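Local structure of Cys-Gly metallodipeptidase DUG1 (Saccharomyces cerevisiae, 4G1P) at residues K94-V99 and P160-T165; S56-I61 and S86-D91; Q222-G227 and K378-L383; E226-D231 and I337-F342. The protein catalyses the metal-dependent hydrolysis of the dipeptide Cys-Gly and serves as catalytic component of the complex that degrades glutathione. All blocks are in the same frame, centred on the assembly; numbering follows the deposited sequence.

Interaction 1. Residues K94-V99 and P160-T165; sequences KKTVLV and PVNLVT
T96 to V99 run alongside N162 to T165 as paired parallel strands, and the backbone carries most of the bonding. N162 N donates to K95 O at 2.8 Å with an N-H...O angle of 167°, and N162 O then receives V97 N. One step on, V164 N reaches V97 O at 2.9 Å, and V164 O takes V99 N. CA-H...O contacts, such as T96 CA to N162 O, fill in between them. Ahead of the strands, a water accepts from K95 N and donates to P160 O, bridging the entry of the two segments.

The pair is part of the parallel core of the catalytic domain's mixed sheet. Helix 135-154 lies in the connection between the two strands, making a β-α-β crossover. Further along the first strand comes H102, a zinc ligand by similarity.

The apolar contacts divide between the two faces. On the face of T96, L98 and V164, L98 turns CG anti to its backbone N (chi1 172°), which brings CD1 within 3.6 Å of V164 CG1; T96 CG2 meets V164 CG2 at 3.5 Å. On the other, the V99 and L163 side chains cross at about a right angle, V99 CG1 4.0 Å from L163 CD1, with W145 and V149 of helix 135-154 against this side.

Polar side chains gather at the entry. N162 ND2 lies beside K94 CB and is hydrogen-bonded to D91 O. The K94 chain passes P160 O with its CD at 3.4 Å and carries NZ to salt bridges with E158 and D91.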
loop_
_atom_site.group_PDB
_atom_site.type_symbol
_atom_site.label_atom_id
_atom_site.label_comp_id
_atom_site.label_asym_id
_atom_site.label_seq_id
_atom_site.Cartn_x
_atom_site.Cartn_y
_atom_site.Cartn_z
ATOM N N LYS A 94 -2.492 -40.423 35.103
ATOM C CA LYS A 94 -2.700 -40.247 33.679
ATOM C C LYS A 94 -1.569 -39.444 33.061
ATOM O O LYS A 94 -0.909 -38.657 33.744
ATOM C CB LYS A 94 -4.045 -39.580 33.409
ATOM C CG LYS A 94 -5.241 -40.449 33.759
ATOM C CD LYS A 94 -6.484 -39.972 33.018
ATOM C CE LYS A 94 -7.688 -40.852 33.288
ATOM N NZ LYS A 94 -8.467 -40.331 34.428
ATOM N N LYS A 95 -1.329 -39.651 31.773
ATOM C CA LYS A 95 -0.387 -38.805 31.060
ATOM C C LYS A 95 -0.938 -37.374 30.909
ATOM O O LYS A 95 -2.152 -37.142 30.915
ATOM C CB LYS A 95 -0.059 -39.409 29.699
ATOM C CG LYS A 95 0.630 -40.744 29.789
ATOM C CD LYS A 95 0.668 -41.428 28.429
ATOM C CE LYS A 95 1.276 -42.830 28.509
ATOM N NZ LYS A 95 1.311 -43.523 27.185
ATOM N N THR A 96 -0.041 -36.412 30.786
ATOM C CA THR A 96 -0.464 -35.040 30.574
ATOM C C THR A 96 -0.126 -34.551 29.167
ATOM O O THR A 96 1.038 -34.523 28.783
ATOM C CB THR A 96 0.172 -34.119 31.599
ATOM O OG1 THR A 96 -0.311 -34.476 32.895
ATOM C CG2 THR A 96 -0.188 -32.679 31.307
ATOM N N VAL A 97 -1.139 -34.192 28.390
ATOM C CA VAL A 97 -0.887 -33.630 27.068
ATOM C C VAL A 97 -1.130 -32.123 27.042
ATOM O O VAL A 97 -2.192 -31.642 27.434
ATOM C CB VAL A 97 -1.747 -34.289 25.980
ATOM C CG1 VAL A 97 -1.419 -33.691 24.627
ATOM C CG2 VAL A 97 -1.512 -35.776 25.960
ATOM N N LEU A 98 -0.125 -31.381 26.597
ATOM C CA LEU A 98 -0.272 -29.946 26.406
ATOM C C LEU A 98 -0.683 -29.695 24.965
ATOM O O LEU A 98 -0.023 -30.178 24.024
ATOM C CB LEU A 98 1.034 -29.219 26.726
ATOM C CG LEU A 98 1.114 -27.724 26.392
ATOM C CD1 LEU A 98 -0.070 -27.013 26.964
ATOM C CD2 LEU A 98 2.363 -27.113 26.965
ATOM N N VAL A 99 -1.787 -28.969 24.791
ATOM C CA VAL A 99 -2.179 -28.531 23.455
ATOM C C VAL A 99 -2.015 -27.031 23.304
ATOM O O VAL A 99 -2.391 -26.255 24.184
ATOM C CB VAL A 99 -3.618 -28.962 23.065
ATOM C CG1 VAL A 99 -3.704 -30.471 22.980
ATOM C CG2 VAL A 99 -4.650 -28.412 24.045
ATOM N N PRO A 160 -9.234 -39.503 28.709
ATOM C CA PRO A 160 -8.080 -40.397 28.830
ATOM C C PRO A 160 -6.791 -39.752 29.336
ATOM O O PRO A 160 -5.876 -40.488 29.709
ATOM C CB PRO A 160 -7.897 -40.914 27.403
ATOM C CG PRO A 160 -8.464 -39.844 26.545
ATOM C CD PRO A 160 -9.602 -39.249 27.307
ATOM N N VAL A 161 -6.688 -38.425 29.343
ATOM C CA VAL A 161 -5.454 -37.795 29.806
ATOM C C VAL A 161 -5.740 -36.557 30.640
ATOM O O VAL A 161 -6.878 -36.168 30.785
ATOM C CB VAL A 161 -4.513 -37.379 28.635
ATOM C CG1 VAL A 161 -4.203 -38.555 27.698
ATOM C CG2 VAL A 161 -5.102 -36.194 27.867
ATOM N N ASN A 162 -4.699 -35.952 31.198
ATOM C CA ASN A 162 -4.827 -34.622 31.762
ATOM C C ASN A 162 -4.477 -33.616 30.678
ATOM O O ASN A 162 -3.360 -33.620 30.169
ATOM C CB ASN A 162 -3.899 -34.438 32.953
ATOM C CG ASN A 162 -4.140 -35.466 34.044
ATOM O OD1 ASN A 162 -5.234 -35.568 34.600
ATOM N ND2 ASN A 162 -3.116 -36.239 34.349
ATOM N N LEU A 163 -5.436 -32.770 30.315
ATOM C CA LEU A 163 -5.215 -31.800 29.270
ATOM C C LEU A 163 -4.685 -30.506 29.858
ATOM O O LEU A 163 -5.105 -30.086 30.925
ATOM C CB LEU A 163 -6.500 -31.539 28.496
ATOM C CG LEU A 163 -6.191 -30.948 27.127
ATOM C CD1 LEU A 163 -5.449 -31.987 26.278
ATOM C CD2 LEU A 163 -7.463 -30.465 26.441
ATOM N N VAL A 164 -3.740 -29.892 29.166
ATOM C CA VAL A 164 -3.182 -28.620 29.584
ATOM C C VAL A 164 -3.151 -27.758 28.351
ATOM O O VAL A 164 -2.847 -28.238 27.259
ATOM C CB VAL A 164 -1.767 -28.768 30.160
ATOM C CG1 VAL A 164 -1.140 -27.412 30.427
ATOM C CG2 VAL A 164 -1.821 -29.562 31.430
ATOM N N THR A 165 -3.487 -26.488 28.519
ATOM C CA THR A 165 -3.734 -25.631 27.386
ATOM C C THR A 165 -2.751 -24.496 27.373
ATOM O O THR A 165 -2.342 -24.016 28.414
ATOM C CB THR A 165 -5.180 -25.102 27.422
ATOM O OG1 THR A 165 -5.727 -25.177 26.119
ATOM C CG2 THR A 165 -5.251 -23.681 27.840
HETATM O O HOH W 1 -3.473 -41.005 30.635
#

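Interaction 2. Residues S56-I61 and S86-D91; sequences SGFHDI and SRFGSD
F58 and F88 meet edge to face: the F88 ring turns its edge toward the face of F58, centroids 5.3 Å apart and planes at 53°. F88 CB lies over that same F58 ring, 3.8 Å from its centroid, in a CH-pi contact. In its own plane the F88 ring edge abuts G57 CA, close against the glycine backbone.

Next along, H59 and R87 form an antiparallel hydrogen-bonded pair, H59 N to R87 O at 2.8 Å and R87 N to H59 O at 3.0 Å. R87 CB sits over the face of the H59 imidazole. D60 OD2 takes R87 NH1 at 2.8 Å in a salt bridge, carboxylate and guanidinium only 16° from coplanar; the bend at chi3 (84°) turns the guanidinium to meet it.

Further out, a water ties G57 O, H59 ND1 and G89 N together. Y189 receives R87 NH2 on its backbone O and offers its ring to the same arginine, while helices 39-55 and 135-154 pack L53 and V149 against F58. The contact thus fastens the loop after helix 39-55 to strand 83-88 near the sheet's edge. A leucine in place of R87 would probably leave the D60 carboxylate without its countercharge and Y189 O without this donor. With NH1 and NH2 of the guanidinium both engaged, the arginine links the corner at D60 to Y189, and the F58 and F88 rings pack toward V149 of helix 135-154.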
loop_
_atom_site.group_PDB
_atom_site.type_symbol
_atom_site.label_atom_id
_atom_site.label_comp_id
_atom_site.label_asym_id
_atom_site.label_seq_id
_atom_site.Cartn_x
_atom_site.Cartn_y
_atom_site.Cartn_z
ATOM N N SER A 56 -16.960 -25.491 30.206
ATOM C CA SER A 56 -16.557 -26.884 30.155
ATOM C C SER A 56 -15.839 -27.176 31.482
ATOM O O SER A 56 -15.856 -26.360 32.390
ATOM C CB SER A 56 -15.663 -27.146 28.939
ATOM O OG SER A 56 -16.352 -26.889 27.719
ATOM N N GLY A 57 -15.205 -28.314 31.645
ATOM C CA GLY A 57 -14.704 -28.576 32.984
ATOM C C GLY A 57 -13.385 -27.951 33.429
ATOM O O GLY A 57 -12.892 -28.293 34.505
ATOM N N PHE A 58 -12.805 -27.050 32.640
ATOM C CA PHE A 58 -11.409 -26.657 32.878
ATOM C C PHE A 58 -11.174 -25.914 34.191
ATOM O O PHE A 58 -12.066 -25.231 34.694
ATOM C CB PHE A 58 -10.858 -25.834 31.712
ATOM C CG PHE A 58 -10.674 -26.624 30.446
ATOM C CD1 PHE A 58 -11.764 -26.980 29.667
ATOM C CD2 PHE A 58 -9.412 -27.005 30.030
ATOM C CE1 PHE A 58 -11.591 -27.698 28.506
ATOM C CE2 PHE A 58 -9.244 -27.724 28.885
ATOM C CZ PHE A 58 -10.331 -28.070 28.120
ATOM N N HIS A 59 -9.967 -26.045 34.737
ATOM C CA HIS A 59 -9.602 -25.353 35.976
ATOM C C HIS A 59 -8.184 -24.786 35.915
ATOM O O HIS A 59 -7.446 -25.025 34.955
ATOM C CB HIS A 59 -9.702 -26.304 37.169
ATOM C CG HIS A 59 -8.677 -27.388 37.149
ATOM N ND1 HIS A 59 -8.862 -28.572 36.465
ATOM C CD2 HIS A 59 -7.439 -27.457 37.695
ATOM C CE1 HIS A 59 -7.793 -29.335 36.611
ATOM N NE2 HIS A 59 -6.914 -28.680 37.351
ATOM N N ASP A 60 -7.805 -24.063 36.966
ATOM C CA ASP A 60 -6.485 -23.447 37.059
ATOM C C ASP A 60 -6.269 -22.513 35.868
ATOM O O ASP A 60 -5.180 -22.447 35.301
ATOM C CB ASP A 60 -5.385 -24.519 37.141
ATOM C CG ASP A 60 -4.051 -23.969 37.643
ATOM O OD1 ASP A 60 -4.037 -22.870 38.225
ATOM O OD2 ASP A 60 -3.013 -24.643 37.466
ATOM N N ILE A 61 -7.323 -21.795 35.495
ATOM C CA ILE A 61 -7.278 -20.928 34.336
ATOM C C ILE A 61 -6.436 -19.686 34.608
ATOM O O ILE A 61 -6.612 -19.012 35.614
ATOM C CB ILE A 61 -8.691 -20.537 33.893
ATOM C CG1 ILE A 61 -9.505 -21.813 33.642
ATOM C CG2 ILE A 61 -8.632 -19.665 32.638
ATOM C CD1 ILE A 61 -10.917 -21.583 33.107
ATOM N N SER A 86 -4.738 -23.437 30.847
ATOM C CA SER A 86 -5.747 -24.135 31.614
ATOM C C SER A 86 -5.456 -25.631 31.681
ATOM O O SER A 86 -4.650 -26.158 30.912
ATOM C CB SER A 86 -7.126 -23.888 31.019
ATOM O OG SER A 86 -7.283 -24.574 29.796
ATOM N N ARG A 87 -6.099 -26.311 32.621
ATOM C CA ARG A 87 -5.955 -27.750 32.740
ATOM C C ARG A 87 -7.340 -28.353 32.773
ATOM O O ARG A 87 -8.298 -27.722 33.239
ATOM C CB ARG A 87 -5.175 -28.139 34.002
ATOM C CG ARG A 87 -4.375 -26.991 34.631
ATOM C CD ARG A 87 -3.583 -27.385 35.896
ATOM N NE ARG A 87 -2.307 -27.980 35.532
ATOM C CZ ARG A 87 -1.136 -27.362 35.613
ATOM N NH1 ARG A 87 -1.044 -26.130 36.083
ATOM N NH2 ARG A 87 -0.044 -27.999 35.232
ATOM N N PHE A 88 -7.456 -29.563 32.246
ATOM C CA PHE A 88 -8.666 -30.350 32.425
ATOM C C PHE A 88 -8.286 -31.733 32.937
ATOM O O PHE A 88 -7.647 -32.518 32.238
ATOM C CB PHE A 88 -9.494 -30.447 31.142
ATOM C CG PHE A 88 -10.771 -31.203 31.320
ATOM C CD1 PHE A 88 -10.811 -32.580 31.131
ATOM C CD2 PHE A 88 -11.931 -30.549 31.706
ATOM C CE1 PHE A 88 -11.986 -33.283 31.309
ATOM C CE2 PHE A 88 -13.109 -31.249 31.887
ATOM C CZ PHE A 88 -13.141 -32.612 31.690
ATOM N N GLY A 89 -8.692 -32.010 34.170
ATOM C CA GLY A 89 -8.307 -33.218 34.871
ATOM C C GLY A 89 -7.024 -33.035 35.667
ATOM O O GLY A 89 -6.157 -32.239 35.306
ATOM N N SER A 90 -6.907 -33.770 36.767
ATOM C CA SER A 90 -5.672 -33.771 37.542
ATOM C C SER A 90 -5.456 -35.126 38.182
ATOM O O SER A 90 -5.254 -35.231 39.391
ATOM C CB SER A 90 -5.639 -32.640 38.588
ATOM O OG SER A 90 -6.872 -32.498 39.275
ATOM N N ASP A 91 -5.502 -36.157 37.346
ATOM C CA ASP A 91 -5.254 -37.525 37.776
ATOM C C ASP A 91 -3.773 -37.845 37.641
ATOM O O ASP A 91 -3.237 -37.881 36.540
ATOM C CB ASP A 91 -6.089 -38.491 36.944
ATOM C CG ASP A 91 -5.980 -39.924 37.418
ATOM O OD1 ASP A 91 -4.932 -40.318 37.973
ATOM O OD2 ASP A 91 -6.954 -40.677 37.215
HETATM O O HOH W 2 -10.664 -30.310 35.141
#

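Interaction 3. Residues Q222-G227 and K378-L383; sequences QTIIEG and KCRTEL
T223 and T381 face each other on the well-packed side of this antiparallel pair, their OG1 atoms joined by a hydrogen bond of 2.5 Å in which either could be the donor. Each hydroxyl stands anti to its carbonyl carbon (chi1 -72° in both), which points the two OG1 atoms at one another; the side chains cross obliquely. Beside them C379 SG touches I225 CG1 at 3.5 Å and lies 3.9 Å from T223 CG2. Between the faces the backbone ladder is complete from Q222 with E382 to E226 with K378; I224 N, for example, donates to R380 O at 2.7 Å.

The opposite face holds longer, mostly polar side chains that run side by side and is more open to solvent. Q222 NE2 reaches E382 OE2 at 2.6 Å, leaving in its own amide plane but arriving from above the carboxylate plane. I224 CD1 lies over one face of the R380 guanidinium, 3.5 Å from NH2. The modelled salt bridge between R380 and E382 is too close to be trusted. K378 meets E226 with its CE carbon, 3.4 Å from E226 OE1, while the charged NZ stops short of a salt bridge. Replacing E382 by an alanine removes the carboxylate, which would probably leave the Q222 amide without this acceptor and free to turn.

These strands belong to the lid domain's sheet. Helix 355-371 covers the threonines with C366 and V362, helix 244-252 sets L248 against T223 and I225, and strand 340-349 flanks the far edge of 222-226.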
loop_
_atom_site.group_PDB
_atom_site.type_symbol
_atom_site.label_atom_id
_atom_site.label_comp_id
_atom_site.label_asym_id
_atom_site.label_seq_id
_atom_site.Cartn_x
_atom_site.Cartn_y
_atom_site.Cartn_z
ATOM N N GLN A 222 12.576 -6.242 6.595
ATOM C CA GLN A 222 12.191 -5.025 5.898
ATOM C C GLN A 222 13.442 -4.248 5.523
ATOM O O GLN A 222 14.316 -4.011 6.362
ATOM C CB GLN A 222 11.225 -4.161 6.727
ATOM C CG GLN A 222 11.785 -3.633 8.032
ATOM C CD GLN A 222 10.781 -2.794 8.796
ATOM O OE1 GLN A 222 9.627 -2.661 8.394
ATOM N NE2 GLN A 222 11.219 -2.221 9.906
ATOM N N THR A 223 13.541 -3.889 4.249
ATOM C CA THR A 223 14.629 -3.029 3.795
ATOM C C THR A 223 14.134 -1.588 3.757
ATOM O O THR A 223 13.162 -1.285 3.065
ATOM C CB THR A 223 15.164 -3.451 2.408
ATOM O OG1 THR A 223 15.906 -4.663 2.540
ATOM C CG2 THR A 223 16.086 -2.391 1.837
ATOM N N ILE A 224 14.795 -0.713 4.516
ATOM C CA ILE A 224 14.359 0.676 4.642
ATOM C C ILE A 224 15.255 1.644 3.874
ATOM O O ILE A 224 16.453 1.711 4.116
ATOM C CB ILE A 224 14.302 1.114 6.105
ATOM C CG1 ILE A 224 13.734 -0.015 6.972
ATOM C CG2 ILE A 224 13.472 2.370 6.237
ATOM C CD1 ILE A 224 13.721 0.294 8.467
ATOM N N ILE A 225 14.663 2.380 2.937
ATOM C CA ILE A 225 15.391 3.378 2.164
ATOM C C ILE A 225 14.732 4.742 2.318
ATOM O O ILE A 225 13.530 4.899 2.063
ATOM C CB ILE A 225 15.457 3.010 0.687
ATOM C CG1 ILE A 225 16.199 1.691 0.505
ATOM C CG2 ILE A 225 16.171 4.092 -0.098
ATOM C CD1 ILE A 225 16.238 1.210 -0.930
ATOM N N GLU A 226 15.533 5.718 2.746
ATOM C CA GLU A 226 15.066 7.067 3.036
ATOM C C GLU A 226 15.884 8.093 2.263
ATOM O O GLU A 226 17.092 7.917 2.076
ATOM C CB GLU A 226 15.171 7.347 4.532
ATOM C CG GLU A 226 14.809 8.765 4.904
ATOM C CD GLU A 226 14.676 8.966 6.402
ATOM O OE1 GLU A 226 15.512 8.398 7.141
ATOM O OE2 GLU A 226 13.736 9.684 6.835
ATOM N N GLY A 227 15.221 9.159 1.808
ATOM C CA GLY A 227 15.866 10.230 1.049
ATOM C C GLY A 227 15.496 11.627 1.531
ATOM O O GLY A 227 16.084 12.128 2.487
ATOM N N LYS A 378 19.710 6.978 2.116
ATOM C CA LYS A 378 20.051 6.142 3.272
ATOM C C LYS A 378 19.398 4.767 3.115
ATOM O O LYS A 378 18.325 4.653 2.526
ATOM C CB LYS A 378 19.572 6.782 4.579
ATOM C CG LYS A 378 20.159 8.149 4.859
ATOM C CD LYS A 378 19.521 8.825 6.095
ATOM C CE LYS A 378 18.306 9.723 5.749
ATOM N NZ LYS A 378 18.625 10.985 4.977
ATOM N N CYS A 379 20.038 3.727 3.637
ATOM C CA CYS A 379 19.498 2.376 3.501
ATOM C C CYS A 379 19.997 1.439 4.578
ATOM O O CYS A 379 21.152 1.505 5.011
ATOM C CB CYS A 379 19.805 1.772 2.121
ATOM S SG CYS A 379 19.066 0.103 1.842
ATOM N N ARG A 380 19.109 0.552 4.996
ATOM C CA ARG A 380 19.445 -0.479 5.952
ATOM C C ARG A 380 18.343 -1.528 5.977
ATOM O O ARG A 380 17.174 -1.235 5.681
ATOM C CB ARG A 380 19.646 0.118 7.337
ATOM C CG ARG A 380 18.395 0.537 8.015
ATOM C CD ARG A 380 18.717 1.195 9.321
ATOM N NE ARG A 380 17.518 1.728 9.950
ATOM C CZ ARG A 380 16.666 0.992 10.659
ATOM N NH1 ARG A 380 16.887 -0.312 10.815
ATOM N NH2 ARG A 380 15.592 1.556 11.207
ATOM N N THR A 381 18.723 -2.754 6.318
ATOM C CA THR A 381 17.794 -3.862 6.325
ATOM C C THR A 381 17.703 -4.454 7.717
ATOM O O THR A 381 18.716 -4.745 8.352
ATOM C CB THR A 381 18.200 -4.919 5.288
ATOM O OG1 THR A 381 17.941 -4.399 3.981
ATOM C CG2 THR A 381 17.406 -6.211 5.458
ATOM N N GLU A 382 16.485 -4.612 8.212
ATOM C CA GLU A 382 16.329 -5.123 9.556
ATOM C C GLU A 382 15.346 -6.280 9.656
ATOM O O GLU A 382 14.461 -6.456 8.816
ATOM C CB GLU A 382 15.979 -3.996 10.522
ATOM C CG GLU A 382 14.525 -3.628 10.586
ATOM C CD GLU A 382 14.318 -2.327 11.341
ATOM O OE1 GLU A 382 15.330 -1.655 11.628
ATOM O OE2 GLU A 382 13.157 -1.977 11.647
ATOM N N LEU A 383 15.541 -7.089 10.685
ATOM C CA LEU A 383 14.724 -8.259 10.894
ATOM C C LEU A 383 13.476 -7.819 11.644
ATOM O O LEU A 383 13.560 -7.071 12.612
ATOM C CB LEU A 383 15.527 -9.293 11.695
ATOM C CG LEU A 383 14.824 -10.553 12.216
ATOM C CD1 LEU A 383 14.578 -11.527 11.096
ATOM C CD2 LEU A 383 15.630 -11.193 13.333
#

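Interaction 4. Residues E226-D231 and I337-F342; sequences EGPSAD and IPAKVF
D231 OD1 draws in two partners: A339 N donates to it at 2.8 Å, nearly along the C-O direction, and a water 2.9 Å from OD1 probably donates as well. That water in turn accepts K340 N at 3.0 Å, so one carboxylate oxygen serves two successive amides, one directly and one, probably, through solvent. With CG beside the backbone N, anti to the carbonyl carbon (chi1 -75°), D231 turns OD1 toward P338 and A339.

On the carbonyl side, G227 N donates to A339 O at 3.0 Å, an N-H...O angle of 154°, and E226 CA adds a CA-H...O contact to the same oxygen. Between these bonds the methyl of A339 is enclosed by the loop: P228 CG lies 3.8 Å from A339 CB, with P228 O and the A230 carbonyl carbon closing round it. E226 and K340 form a non-hydrogen-bonded antiparallel pair whose side chains cross, K340 CD 3.7 Å from E226 OE2; the ammonium stays beyond salt-bridge distance.

The contact is where strand 210-226 ends and its loop wraps the start of strand 340-349 in the lid domain. The second subunit closes over it: D231 O accepts S451 OG of that subunit, and P338 packs on its H322. With the A339 amide and carbonyl both engaged, the loop is pinned at two points, and D231, one of them, also reaches the dimer interface: its carboxylate serves its own chain, its backbone oxygen the other.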
loop_
_atom_site.group_PDB
_atom_site.type_symbol
_atom_site.label_atom_id
_atom_site.label_comp_id
_atom_site.label_asym_id
_atom_site.label_seq_id
_atom_site.Cartn_x
_atom_site.Cartn_y
_atom_site.Cartn_z
ATOM N N GLU A 226 15.533 5.718 2.746
ATOM C CA GLU A 226 15.066 7.067 3.036
ATOM C C GLU A 226 15.884 8.093 2.263
ATOM O O GLU A 226 17.092 7.917 2.076
ATOM C CB GLU A 226 15.171 7.347 4.532
ATOM C CG GLU A 226 14.809 8.765 4.904
ATOM C CD GLU A 226 14.676 8.966 6.402
ATOM O OE1 GLU A 226 15.512 8.398 7.141
ATOM O OE2 GLU A 226 13.736 9.684 6.835
ATOM N N GLY A 227 15.221 9.159 1.808
ATOM C CA GLY A 227 15.866 10.230 1.049
ATOM C C GLY A 227 15.496 11.627 1.531
ATOM O O GLY A 227 16.084 12.128 2.487
ATOM N N PRO A 228 14.510 12.259 0.880
ATOM C CA PRO A 228 14.001 13.571 1.300
ATOM C C PRO A 228 13.296 13.462 2.641
ATOM O O PRO A 228 13.021 12.345 3.111
ATOM C CB PRO A 228 12.962 13.891 0.231
ATOM C CG PRO A 228 12.471 12.551 -0.206
ATOM C CD PRO A 228 13.705 11.689 -0.210
ATOM N N SER A 229 12.988 14.602 3.248
ATOM C CA SER A 229 12.385 14.584 4.575
ATOM C C SER A 229 10.877 14.422 4.507
ATOM O O SER A 229 10.233 14.124 5.498
ATOM C CB SER A 229 12.771 15.829 5.372
ATOM O OG SER A 229 12.401 17.009 4.691
ATOM N N ALA A 230 10.320 14.605 3.321
ATOM C CA ALA A 230 8.903 14.372 3.099
ATOM C C ALA A 230 8.654 14.037 1.629
ATOM O O ALA A 230 9.544 14.210 0.791
ATOM C CB ALA A 230 8.104 15.568 3.521
ATOM N N ASP A 231 7.464 13.530 1.321
ATOM C CA ASP A 231 7.150 13.141 -0.046
ATOM C C ASP A 231 7.357 14.333 -0.974
ATOM O O ASP A 231 7.242 15.486 -0.559
ATOM C CB ASP A 231 5.723 12.593 -0.157
ATOM C CG ASP A 231 5.579 11.165 0.403
ATOM O OD1 ASP A 231 6.596 10.548 0.782
ATOM O OD2 ASP A 231 4.436 10.656 0.457
ATOM N N ILE A 337 6.941 11.272 -5.192
ATOM C CA ILE A 337 8.179 10.585 -4.890
ATOM C C ILE A 337 8.172 10.292 -3.396
ATOM O O ILE A 337 8.355 11.195 -2.583
ATOM C CB ILE A 337 9.383 11.467 -5.263
ATOM C CG1 ILE A 337 9.440 11.669 -6.777
ATOM C CG2 ILE A 337 10.674 10.867 -4.777
ATOM C CD1 ILE A 337 10.602 12.516 -7.241
ATOM N N PRO A 338 7.929 9.024 -3.021
ATOM C CA PRO A 338 7.889 8.674 -1.589
ATOM C C PRO A 338 9.209 8.967 -0.899
ATOM O O PRO A 338 10.260 8.763 -1.498
ATOM C CB PRO A 338 7.596 7.171 -1.601
ATOM C CG PRO A 338 6.862 6.951 -2.935
ATOM C CD PRO A 338 7.530 7.896 -3.892
ATOM N N ALA A 339 9.147 9.442 0.343
ATOM C CA ALA A 339 10.333 9.880 1.086
ATOM C C ALA A 339 11.046 8.734 1.773
ATOM O O ALA A 339 12.281 8.678 1.788
ATOM C CB ALA A 339 9.959 10.934 2.101
ATOM N N LYS A 340 10.262 7.817 2.331
ATOM C CA LYS A 340 10.802 6.711 3.111
ATOM C C LYS A 340 9.962 5.449 2.927
ATOM O O LYS A 340 8.811 5.382 3.363
ATOM C CB LYS A 340 10.884 7.114 4.582
ATOM C CG LYS A 340 11.496 6.083 5.520
ATOM C CD LYS A 340 11.589 6.672 6.931
ATOM C CE LYS A 340 12.148 5.677 7.918
ATOM N NZ LYS A 340 12.462 6.300 9.236
ATOM N N VAL A 341 10.560 4.455 2.275
ATOM C CA VAL A 341 9.882 3.217 1.919
ATOM C C VAL A 341 10.451 1.967 2.623
ATOM O O VAL A 341 11.634 1.899 2.947
ATOM C CB VAL A 341 9.946 2.993 0.409
ATOM C CG1 VAL A 341 9.034 3.953 -0.300
ATOM C CG2 VAL A 341 11.359 3.157 -0.083
ATOM N N PHE A 342 9.599 0.976 2.850
ATOM C CA PHE A 342 10.005 -0.251 3.523
ATOM C C PHE A 342 9.632 -1.410 2.620
ATOM O O PHE A 342 8.445 -1.651 2.378
ATOM C CB PHE A 342 9.283 -0.431 4.862
ATOM C CG PHE A 342 9.369 0.756 5.784
ATOM C CD1 PHE A 342 8.662 1.930 5.516
ATOM C CD2 PHE A 342 10.107 0.683 6.955
ATOM C CE1 PHE A 342 8.722 3.018 6.378
ATOM C CE2 PHE A 342 10.169 1.773 7.827
ATOM C CZ PHE A 342 9.476 2.938 7.535
HETATM O O HOH W 3 7.330 8.157 2.168
#

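Along the chain, 56-61 comes first and interaction 2 closes a 24-residue loop back onto 86-91. Interaction 1 follows in series, bringing 160-165 beside 94-99 after the helical crossover. The two touch: T165 N probably bonds S86 O, which places strands 83-88 and 162-168 side by side in the catalytic-domain sheet. On the far side of the chain's centre, interactions 3 and 4 begin on overlapping segments, 222-227 and 226-231, that share E226 and G227. The loop of interaction 4, closed at 337-342, nests inside the longer one of interaction 3, closed at 378-383, and strand 210-226 lies between both partners. Centres of interactions 1 and 4 are about 53 Å apart.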